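Local coordinates for protein choline dehydrogenase and related flavoproteins (Aspergillus oryzae, PDB 3Q9T) that is a formate oxidase of the glucose-methanol-choline oxidoreductase family, carrying 8-formyl-FAD as its flavin cofactor, at residues E285-I291 and V433-A438. Residues are numbered along the deposited sequence; the frame is centred on the assembly and turned at random. Where two conformers were deposited one is given.
Sequences ELSRHGI and VTLNSA
With chi1 at 175° and the rest of its chain extended, Glu-285 points its carboxylate straight at the backbone of Leu-435, while His-289, its CG beside its own backbone N (chi1 -60°), lays its ring along residues 435-437. OE2 of Glu-285 accepts a hydrogen bond from Leu-435 N at 2.9 Å, the N-H meeting the oxygen nearly in line with its C-O bond and at 155° at the hydrogen. Thr-434 comes in across the acid at about a right angle; its CA lies 3.0 Å from OE2 of Glu-285, with CB and CG2 of the threonine also against that oxygen. On the histidine, CB of Leu-435 sits over one face of the ring, 4.2 Å from its centroid, a CH-pi contact. A water lies in the plane of that ring at its edge, 2.7 Å from NE2 of His-289, and donates to the carbonyl O of Leu-435. The histidine stands where helix 283-287 finishes in a Schellman motif, with Gly-290, at positive phi, as the C-prime residue. The contacts of Glu-285, His-289 and Ile-291 join this helix end to the chain leaving strand 431-434, the middle strand of a small antiparallel sheet, and the bound 8-formyl-FAD is about 11 Å from the side chain of Leu-435. Past Gly-290, Ile-291 and Leu-435 reach toward each other tip to tip, CD1 of Ile-291 to CD1 of Leu-435 at 3.6 Å, and Met-276 and Lys-273 of helix 267-277 also pack on Leu-435. Farther along, OG of Ser-437 is hydrogen-bonded to OE1 of Gln-442 and to N of Asp-439, and the methyl of Ala-438 rests 3.7 Å from the carbonyl O of His-289.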
ATOM      1  N   GLU A 285     -16.380  11.146  16.808  1.00 25.90           N
ATOM      2  CA  GLU A 285     -16.150  11.019  15.374  1.00 19.74           C
ATOM      3  C   GLU A 285     -17.108  11.895  14.554  1.00 21.57           C
ATOM      4  O   GLU A 285     -16.705  12.474  13.555  1.00 23.90           O
ATOM      5  CB  GLU A 285     -16.233   9.556  14.940  1.00 25.18           C
ATOM      6  CG  GLU A 285     -16.120   9.328  13.438  1.00 26.49           C
ATOM      7  CD  GLU A 285     -16.071   7.853  13.044  1.00 32.23           C
ATOM      8  OE1 GLU A 285     -16.351   6.968  13.893  1.00 23.17           O
ATOM      9  OE2 GLU A 285     -15.747   7.579  11.867  1.00 27.95           O
ATOM     10  N   LEU A 286     -18.369  11.991  14.970  1.00 19.59           N
ATOM     11  CA  LEU A 286     -19.309  12.926  14.334  1.00 23.86           C
ATOM     12  C   LEU A 286     -18.853  14.398  14.458  1.00 25.19           C
ATOM     13  O   LEU A 286     -18.710  15.090  13.447  1.00 20.48           O
ATOM     14  CB  LEU A 286     -20.734  12.756  14.880  1.00 19.67           C
ATOM     15  CG  LEU A 286     -21.601  11.626  14.287  1.00 25.32           C
ATOM     16  CD1 LEU A 286     -20.760  10.408  13.947  1.00 24.06           C
ATOM     17  CD2 LEU A 286     -22.754  11.226  15.227  1.00 21.00           C
ATOM     18  N   SER A 287     -18.632  14.865  15.689  1.00 18.30           N
ATOM     19  CA  SER A 287     -18.206  16.243  15.932  1.00 21.93           C
ATOM     20  C   SER A 287     -17.023  16.606  15.053  1.00 23.24           C
ATOM     21  O   SER A 287     -16.997  17.681  14.461  1.00 25.16           O
ATOM     22  CB  SER A 287     -17.829  16.477  17.402  1.00 19.42           C
ATOM     23  OG  SER A 287     -18.889  16.118  18.247  1.00 27.98           O
ATOM     24  N   ARG A 288     -16.060  15.696  14.968  1.00 20.95           N
ATOM     25  CA  ARG A 288     -14.847  15.922  14.195  1.00 23.94           C
ATOM     26  C   ARG A 288     -15.174  16.285  12.749  1.00 31.96           C
ATOM     27  O   ARG A 288     -14.362  16.904  12.062  1.00 36.45           O
ATOM     28  CB  ARG A 288     -13.953  14.675  14.237  1.00 26.39           C
ATOM     29  CG  ARG A 288     -12.536  14.883  13.698  1.00 39.23           C
ATOM     30  CD  ARG A 288     -11.733  13.581  13.762  1.00 51.15           C
ATOM     31  NE  ARG A 288     -12.061  12.798  14.959  1.00 63.88           N
ATOM     32  CZ  ARG A 288     -12.048  11.465  15.018  1.00 63.75           C
ATOM     33  NH1 ARG A 288     -11.718  10.755  13.944  1.00 60.75           N
ATOM     34  NH2 ARG A 288     -12.367  10.837  16.148  1.00 53.09           N
ATOM     35  N   HIS A 289     -16.362  15.914  12.285  1.00 19.05           N
ATOM     36  CA  HIS A 289     -16.736  16.220  10.904  1.00 20.60           C
ATOM     37  C   HIS A 289     -17.929  17.163  10.813  1.00 26.17           C
ATOM     38  O   HIS A 289     -18.560  17.274   9.766  1.00 26.22           O
ATOM     39  CB  HIS A 289     -16.986  14.936  10.108  1.00 17.38           C
ATOM     40  CG  HIS A 289     -15.791  14.041  10.053  1.00 22.96           C
ATOM     41  ND1 HIS A 289     -14.702  14.312   9.253  1.00 24.70           N
ATOM     42  CD2 HIS A 289     -15.482  12.919  10.744  1.00 25.45           C
ATOM     43  CE1 HIS A 289     -13.783  13.379   9.435  1.00 22.44           C
ATOM     44  NE2 HIS A 289     -14.231  12.519  10.332  1.00 23.58           N
ATOM     45  N   GLY A 290     -18.238  17.843  11.912  1.00 25.06           N
ATOM     46  CA  GLY A 290     -19.298  18.838  11.882  1.00 22.63           C
ATOM     47  C   GLY A 290     -20.703  18.255  11.901  1.00 25.85           C
ATOM     48  O   GLY A 290     -21.659  18.951  11.577  1.00 26.86           O
ATOM     49  N   ILE A 291     -20.838  16.987  12.289  1.00 24.63           N
ATOM     50  CA  ILE A 291     -22.161  16.348  12.360  1.00 20.00           C
ATOM     51  C   ILE A 291     -22.719  16.328  13.780  1.00 23.00           C
ATOM     52  O   ILE A 291     -22.058  15.901  14.716  1.00 20.21           O
ATOM     53  CB  ILE A 291     -22.113  14.902  11.838  1.00 22.80           C
ATOM     54  CG1 ILE A 291     -21.548  14.875  10.411  1.00 20.46           C
ATOM     55  CG2 ILE A 291     -23.499  14.262  11.901  1.00 24.30           C
ATOM     56  CD1 ILE A 291     -21.074  13.501   9.975  1.00 22.83           C
ATOM     57  N   VAL A 433     -14.604   1.080  10.188  1.00 19.11           N
ATOM     58  CA  VAL A 433     -14.988   1.996   9.129  1.00 17.33           C
ATOM     59  C   VAL A 433     -15.179   3.378   9.742  1.00 19.81           C
ATOM     60  O   VAL A 433     -15.959   3.550  10.673  1.00 18.57           O
ATOM     61  CB  VAL A 433     -16.290   1.559   8.467  1.00 21.47           C
ATOM     62  CG1 VAL A 433     -16.822   2.657   7.564  1.00 20.04           C
ATOM     63  CG2 VAL A 433     -16.063   0.284   7.698  1.00 17.00           C
ATOM     64  N   THR A 434     -14.451   4.361   9.241  1.00 15.90           N
ATOM     65  CA  THR A 434     -14.616   5.717   9.742  1.00 18.20           C
ATOM     66  C   THR A 434     -14.955   6.715   8.639  1.00 18.88           C
ATOM     67  O   THR A 434     -14.771   6.435   7.455  1.00 19.32           O
ATOM     68  CB  THR A 434     -13.333   6.185  10.452  1.00 23.58           C
ATOM     69  OG1 THR A 434     -12.210   5.919   9.604  1.00 19.18           O
ATOM     70  CG2 THR A 434     -13.158   5.441  11.781  1.00 20.36           C
ATOM     71  N   LEU A 435     -15.419   7.895   9.030  1.00 18.29           N
ATOM     72  CA  LEU A 435     -15.688   8.930   8.054  1.00 16.77           C
ATOM     73  C   LEU A 435     -14.407   9.624   7.628  1.00 20.46           C
ATOM     74  O   LEU A 435     -13.512   9.849   8.441  1.00 17.83           O
ATOM     75  CB  LEU A 435     -16.643   9.977   8.605  1.00 18.33           C
ATOM     76  CG  LEU A 435     -18.063   9.546   8.948  1.00 18.35           C
ATOM     77  CD1 LEU A 435     -18.790  10.752   9.487  1.00 17.49           C
ATOM     78  CD2 LEU A 435     -18.772   8.982   7.715  1.00 19.86           C
ATOM     79  N   ASN A 436     -14.324   9.936   6.341  1.00 15.29           N
ATOM     80  CA  ASN A 436     -13.274  10.796   5.826  0.51 19.62           C
ATOM     81  C   ASN A 436     -13.722  12.250   5.953  1.00 16.90           C
ATOM     82  O   ASN A 436     -12.900  13.154   6.100  1.00 17.80           O
ATOM     83  CB  ASN A 436     -12.962  10.448   4.363  0.51 20.03           C
ATOM     84  CG  ASN A 436     -11.941   9.322   4.231  0.51 21.04           C
ATOM     85  OD1 ASN A 436     -10.962   9.272   4.978  0.51 19.09           O
ATOM     86  ND2 ASN A 436     -12.169   8.411   3.280  0.51 20.80           N
ATOM     87  N   SER A 437     -15.037  12.450   5.900  1.00 20.49           N
ATOM     88  CA  SER A 437     -15.651  13.778   5.959  1.00 19.07           C
ATOM     89  C   SER A 437     -17.165  13.597   5.961  1.00 18.42           C
ATOM     90  O   SER A 437     -17.643  12.470   6.054  1.00 18.73           O
ATOM     91  CB  SER A 437     -15.250  14.606   4.740  1.00 20.84           C
ATOM     92  OG  SER A 437     -15.909  14.111   3.582  1.00 24.03           O
ATOM     93  N   ALA A 438     -17.905  14.702   5.844  1.00 19.05           N
ATOM     94  CA  ALA A 438     -19.369  14.685   5.835  1.00 16.94           C
ATOM     95  C   ALA A 438     -19.946  14.622   4.408  1.00 19.55           C
ATOM     96  O   ALA A 438     -21.156  14.710   4.213  1.00 22.65           O
ATOM     97  CB  ALA A 438     -19.901  15.901   6.559  1.00 21.16           C
TER
HETATM   98  O   HOH W   1     -13.231  10.239  11.321  1.00 36.71           O